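Local coordinates for protein CG4930 (PDB 3ISM) that inhibits the nuclease EndoG by forming a complex with it, and is probably a ribonuclease inhibitor, at residues 138-141 with 142-145; 266-269 with 270-274; 323-326 with 327-330. The protein carries 1 engineered substitution. All coordinates share one frame; numbering follows the deposited sequence. Where two conformers were deposited one is given.

Contact 1 (138-141 with 142-145)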
# COMPACT_ATOMS: atom_id res chain seq x y z
N PRO C 138 14.40 36.17 -3.62
CA PRO C 138 13.37 35.49 -2.84
C PRO C 138 13.04 34.07 -3.33
O PRO C 138 13.05 33.79 -4.54
CB PRO C 138 12.16 36.41 -2.99
CG PRO C 138 12.75 37.77 -3.20
CD PRO C 138 13.95 37.50 -4.08
N CYS C 139 12.79 33.19 -2.37
CA CYS C 139 12.29 31.87 -2.64
C CYS C 139 10.87 32.02 -3.21
O CYS C 139 10.13 32.93 -2.80
CB CYS C 139 12.24 31.04 -1.35
SG CYS C 139 13.79 31.13 -0.35
N TRP C 140 10.52 31.14 -4.15
CA TRP C 140 9.20 31.14 -4.79
C TRP C 140 8.87 29.76 -5.37
O TRP C 140 9.56 28.79 -5.07
CB TRP C 140 9.10 32.24 -5.86
CG TRP C 140 9.95 32.10 -7.09
CD1 TRP C 140 11.31 32.09 -7.15
CD2 TRP C 140 9.49 32.02 -8.45
NE1 TRP C 140 11.73 31.99 -8.46
CE2 TRP C 140 10.63 31.96 -9.28
CE3 TRP C 140 8.22 31.99 -9.05
CZ2 TRP C 140 10.54 31.85 -10.68
CZ3 TRP C 140 8.13 31.88 -10.42
CH2 TRP C 140 9.28 31.82 -11.23
N SER C 141 7.85 29.66 -6.22
CA SER C 141 7.43 28.32 -6.68
C SER C 141 8.44 27.57 -7.56
O SER C 141 8.32 26.36 -7.76
CB SER C 141 6.04 28.34 -7.33
OG SER C 141 6.03 29.13 -8.49
N ARG C 142 9.44 28.28 -8.07
CA ARG C 142 10.47 27.63 -8.86
C ARG C 142 11.33 26.73 -7.97
O ARG C 142 11.78 25.68 -8.41
CB ARG C 142 11.33 28.67 -9.58
CG ARG C 142 12.24 28.15 -10.69
CD ARG C 142 11.49 27.55 -11.86
NE ARG C 142 10.48 28.43 -12.45
CZ ARG C 142 10.69 29.23 -13.50
NH1 ARG C 142 11.90 29.29 -14.07
NH2 ARG C 142 9.70 29.97 -13.97
N ASP C 143 11.52 27.15 -6.73
CA ASP C 143 12.48 26.49 -5.85
C ASP C 143 11.95 26.03 -4.48
O ASP C 143 12.72 25.48 -3.69
CB ASP C 143 13.72 27.40 -5.69
CG ASP C 143 13.35 28.88 -5.52
OD1 ASP C 143 12.42 29.18 -4.74
OD2 ASP C 143 13.99 29.75 -6.15
N SER C 144 10.68 26.25 -4.18
CA SER C 144 10.20 25.94 -2.82
C SER C 144 8.79 25.32 -2.79
O SER C 144 7.90 25.80 -3.48
CB SER C 144 10.24 27.20 -1.96
OG SER C 144 9.63 27.02 -0.69
N ASP C 145 8.59 24.25 -2.01
CA ASP C 145 7.24 23.66 -1.89
C ASP C 145 6.28 24.49 -1.01
O ASP C 145 5.13 24.11 -0.80
CB ASP C 145 7.25 22.16 -1.51
CG ASP C 145 7.80 21.88 -0.11
OD1 ASP C 145 8.19 22.81 0.64
OD2 ASP C 145 7.86 20.67 0.24
O HOH W 1 14.84 32.11 -8.52
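Trp140 meets Asp143 through its backbone and Arg142 through its indole. Its amide N donates an almost straight hydrogen bond (174°) to the syn lone pair of Asp143 OD1, 2.8 Å away. Asp143 N reaches Trp140 O at 3.0 Å from above the carbonyl plane, and Ser144 N adds a weak bond to the same oxygen. The Asp143 N bond closes a type I beta turn with Ser141 and Arg142 at its corners; the other two reinforce it. Aspartate suits the fourth place because its short side chain, with CG between the backbone N and the carbonyl carbon (chi1 42°), folds back to the first residue's amide. The carboxylate stands nearly perpendicular to the indole, and a water in the ring plane accepts from Trp140 NE1 at 3.1 Å and gives a weak bond to Asp143 OD2. Arg142 CB lies 3.7 Å from the centroid of Trp140's five-membered ring, a CH-pi contact over one face. Less certainly, since a second conformer exists, the guanidinium lies near Trp140 CH2, its plane 46° from the ring, with NH2 bonded to Ser170. With an alanine here the backbone bonds could remain, but the water would probably lose its NE1 donor, and Arg142 CB and the Phe167 ring the surface they pack on. Farther out, Arg96 forms a salt bridge to Asp143 OD2, Cys100 O holds Ser144 OG, and Arg134 of the CG8862 chain binds Ser141 O.

Contact 2 (266-269 with 270-274)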
# COMPACT_ATOMS: atom_id res chain seq x y z
N SER C 266 -6.34 -50.26 -28.28
CA SER C 266 -5.11 -50.23 -29.07
C SER C 266 -4.06 -49.36 -28.38
O SER C 266 -4.39 -48.57 -27.49
CB SER C 266 -5.39 -49.69 -30.47
OG SER C 266 -5.97 -48.40 -30.41
N ALA C 267 -2.80 -49.52 -28.79
CA ALA C 267 -1.69 -48.73 -28.27
C ALA C 267 -1.94 -47.24 -28.50
O ALA C 267 -1.59 -46.40 -27.66
CB ALA C 267 -0.38 -49.15 -28.91
N GLU C 268 -2.56 -46.93 -29.64
CA GLU C 268 -2.97 -45.57 -29.98
C GLU C 268 -3.99 -45.02 -28.98
O GLU C 268 -3.87 -43.89 -28.52
CB GLU C 268 -3.54 -45.55 -31.39
CG GLU C 268 -3.92 -44.17 -31.89
CD GLU C 268 -4.91 -44.21 -33.03
OE1 GLU C 268 -5.09 -43.17 -33.69
OE2 GLU C 268 -5.52 -45.28 -33.26
N ASP C 269 -4.99 -45.84 -28.65
CA ASP C 269 -6.07 -45.41 -27.75
C ASP C 269 -5.67 -45.39 -26.27
O ASP C 269 -6.28 -44.68 -25.47
CB ASP C 269 -7.33 -46.26 -27.97
CG ASP C 269 -8.04 -45.92 -29.27
OD1 ASP C 269 -7.37 -45.79 -30.31
OD2 ASP C 269 -9.28 -45.78 -29.24
N GLN C 270 -4.65 -46.18 -25.92
CA GLN C 270 -4.04 -46.13 -24.59
C GLN C 270 -3.21 -44.85 -24.42
O GLN C 270 -3.13 -44.30 -23.32
CB GLN C 270 -3.17 -47.37 -24.33
CG GLN C 270 -3.96 -48.63 -23.96
CD GLN C 270 -3.06 -49.83 -23.59
OE1 GLN C 270 -1.95 -49.66 -23.06
NE2 GLN C 270 -3.54 -51.03 -23.88
N ASN C 271 -2.60 -44.39 -25.52
CA ASN C 271 -1.89 -43.12 -25.55
C ASN C 271 -2.83 -41.91 -25.45
O ASN C 271 -2.52 -40.94 -24.76
CB ASN C 271 -1.03 -43.00 -26.81
CG ASN C 271 0.21 -43.86 -26.75
OD1 ASN C 271 0.75 -44.13 -25.68
ND2 ASN C 271 0.69 -44.29 -27.92
N LYS C 272 -3.97 -41.99 -26.13
CA LYS C 272 -4.98 -40.93 -26.13
C LYS C 272 -5.72 -40.81 -24.80
O LYS C 272 -6.18 -39.72 -24.44
CB LYS C 272 -6.00 -41.15 -27.26
CG LYS C 272 -5.46 -40.87 -28.66
CD LYS C 272 -6.49 -41.21 -29.73
CE LYS C 272 -5.90 -41.06 -31.12
NZ LYS C 272 -6.80 -41.60 -32.17
N ALA C 273 -5.83 -41.92 -24.08
CA ALA C 273 -6.46 -41.93 -22.77
C ALA C 273 -5.52 -41.31 -21.73
O ALA C 273 -5.95 -40.48 -20.92
CB ALA C 273 -6.85 -43.35 -22.36
N ALA C 274 -4.25 -41.71 -21.78
CA ALA C 274 -3.21 -41.17 -20.91
C ALA C 274 -2.96 -39.68 -21.18
O ALA C 274 -2.63 -38.92 -20.25
CB ALA C 274 -1.93 -41.95 -21.09
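Glu268 and Lys272 run side by side from successive turns of one helix and point the same way. A chi1 of -176° and an extended chain carry the Glu268 carboxylate out from the helix, where the equally extended lysine can reach it. Lys272 NZ meets Glu268 OE1 at 2.8 Å in a salt bridge, approaching from above the carboxylate plane, 72° out of it. Below the charged ends the aliphatic parts keep company, Lys272 CE lying 3.8 Å from Glu268 CG; Lys272 CG also passes 3.4 Å from the backbone Glu268 O. Long, flexible chains four residues apart suit such a bridge on an exposed helical face. These are the first two turns of helix 267-287, and Ser266 is its N-cap: the serine OG accepts from Asp269 N at 3.3 Å, satisfying an amide that has no earlier turn to donate to. The regular helical bonds start at once, with Gln270 N giving to Ser266 O at 2.9 Å and Asn271 N to Ala267 O at 3.1 Å. The acidic Glu268 and Asp269 sit where the positive end of the helix dipole would be expected to favour them. Asn271 turns its amide beside Ala267 O, but its OD1 has its hydrogen bond from Lys315 of helix 309-317. On the inner side the small Ala273 lets the helix approach Phe311 and Leu260, and its N donates to Asp269 O at 3.1 Å.

Contact 3 (323-326 with 327-330)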
# COMPACT_ATOMS: atom_id res chain seq x y z
N PRO C 323 -4.30 -40.07 -7.27
CA PRO C 323 -4.93 -38.98 -6.54
C PRO C 323 -4.08 -37.71 -6.56
O PRO C 323 -2.85 -37.79 -6.55
CB PRO C 323 -5.03 -39.53 -5.11
CG PRO C 323 -5.20 -41.00 -5.31
CD PRO C 323 -4.31 -41.33 -6.49
N SER C 324 -4.75 -36.56 -6.63
CA SER C 324 -4.05 -35.28 -6.56
C SER C 324 -3.47 -35.07 -5.17
O SER C 324 -4.09 -35.48 -4.18
CB SER C 324 -5.01 -34.15 -6.91
OG SER C 324 -4.33 -32.92 -7.02
N CYS C 325 -2.30 -34.43 -5.09
CA CYS C 325 -1.64 -34.20 -3.81
C CYS C 325 -0.72 -32.97 -3.81
O CYS C 325 -0.69 -32.20 -4.79
CB CYS C 325 -0.89 -35.46 -3.34
SG CYS C 325 0.59 -35.85 -4.27
N ALA C 326 0.01 -32.76 -2.70
CA ALA C 326 0.88 -31.57 -2.53
C ALA C 326 1.99 -31.49 -3.57
O ALA C 326 2.68 -30.48 -3.68
CB ALA C 326 1.48 -31.53 -1.12
N ARG C 327 2.16 -32.57 -4.31
CA ARG C 327 3.14 -32.61 -5.37
C ARG C 327 2.62 -31.83 -6.57
O ARG C 327 3.40 -31.24 -7.31
CB ARG C 327 3.44 -34.06 -5.76
CG ARG C 327 4.25 -34.81 -4.69
CD ARG C 327 4.39 -36.30 -4.99
NE ARG C 327 5.05 -36.60 -6.26
CZ ARG C 327 6.37 -36.52 -6.48
NH1 ARG C 327 7.19 -36.13 -5.50
NH2 ARG C 327 6.86 -36.85 -7.66
N ASP C 328 1.29 -31.83 -6.73
CA ASP C 328 0.67 -31.27 -7.93
C ASP C 328 -0.29 -30.10 -7.70
O ASP C 328 -0.65 -29.39 -8.66
CB ASP C 328 0.01 -32.38 -8.78
CG ASP C 328 -1.15 -33.08 -8.07
OD1 ASP C 328 -0.91 -33.96 -7.22
OD2 ASP C 328 -2.32 -32.77 -8.40
N SER C 329 -0.69 -29.87 -6.45
CA SER C 329 -1.84 -28.99 -6.18
C SER C 329 -1.74 -28.14 -4.89
O SER C 329 -1.13 -28.56 -3.89
CB SER C 329 -3.11 -29.84 -6.15
OG SER C 329 -4.19 -29.16 -5.57
N ASP C 330 -2.36 -26.96 -4.93
CA ASP C 330 -2.39 -26.07 -3.77
C ASP C 330 -3.52 -26.40 -2.81
O ASP C 330 -3.74 -25.68 -1.83
CB ASP C 330 -2.38 -24.58 -4.18
CG ASP C 330 -3.69 -24.10 -4.81
OD1 ASP C 330 -3.79 -22.88 -5.06
OD2 ASP C 330 -4.61 -24.91 -5.07
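A type I beta turn in the loop between helices 309-317 and 340-343 has Ala326 and Arg327 at its corners and is tied by the side chain of its fourth residue, Asp328. Asp328 N donates to Cys325 O at 2.8 Å, and Ser329 N adds a weak bond to that oxygen. A chi1 of 64° swings the carboxylate back to the start of the turn, where Asp328 OD1 accepts from Cys325 N at 2.6 Å, on the syn side but 29° out of the carboxylate plane. OD2 takes the hydroxyl of Ser324, whose OG is modelled only 2.4 Å from it, a very short distance whose exact value is doubtful. Arg327 leads outward to a salt bridge with Glu320, and Ser329 OG is held by Gly285 O. The tied turn lies at the nuclease interface: Ala326, at the first corner, packs its methyl on Tyr332 and offers its carbonyl to Arg134 of the CG8862 chain, while Asp330 forms a salt bridge with Arg99 of that chain. The bond from Cys325 N to OD1 is likely to restrain rotation of the Asp328 carboxylate, the more so if the short Ser324 contact is real.

The three contacts follow one another along the chain, with the unmodelled residues 175-218 falling between contact 1 and contact 2. Contacts 1 and 3, whose centres are 62 Å apart on opposite sides of the chain's centre, are matching turns in loops, each followed by an aspartate that meets an Arg99 of the CG8862 chain. Contact 2 opens helix 267-287, on the same side as contact 3; their centres are 24 Å apart and their nearest atoms about 13 Å. Helix 267-287 also supplies Gly285 and, through a weak bond, Lys281 to the loop of contact 3. Two widely separated, similar loops are consistent with an elongated inhibitor that presents two similar binding loops, one on each side of its centre, to EndoG.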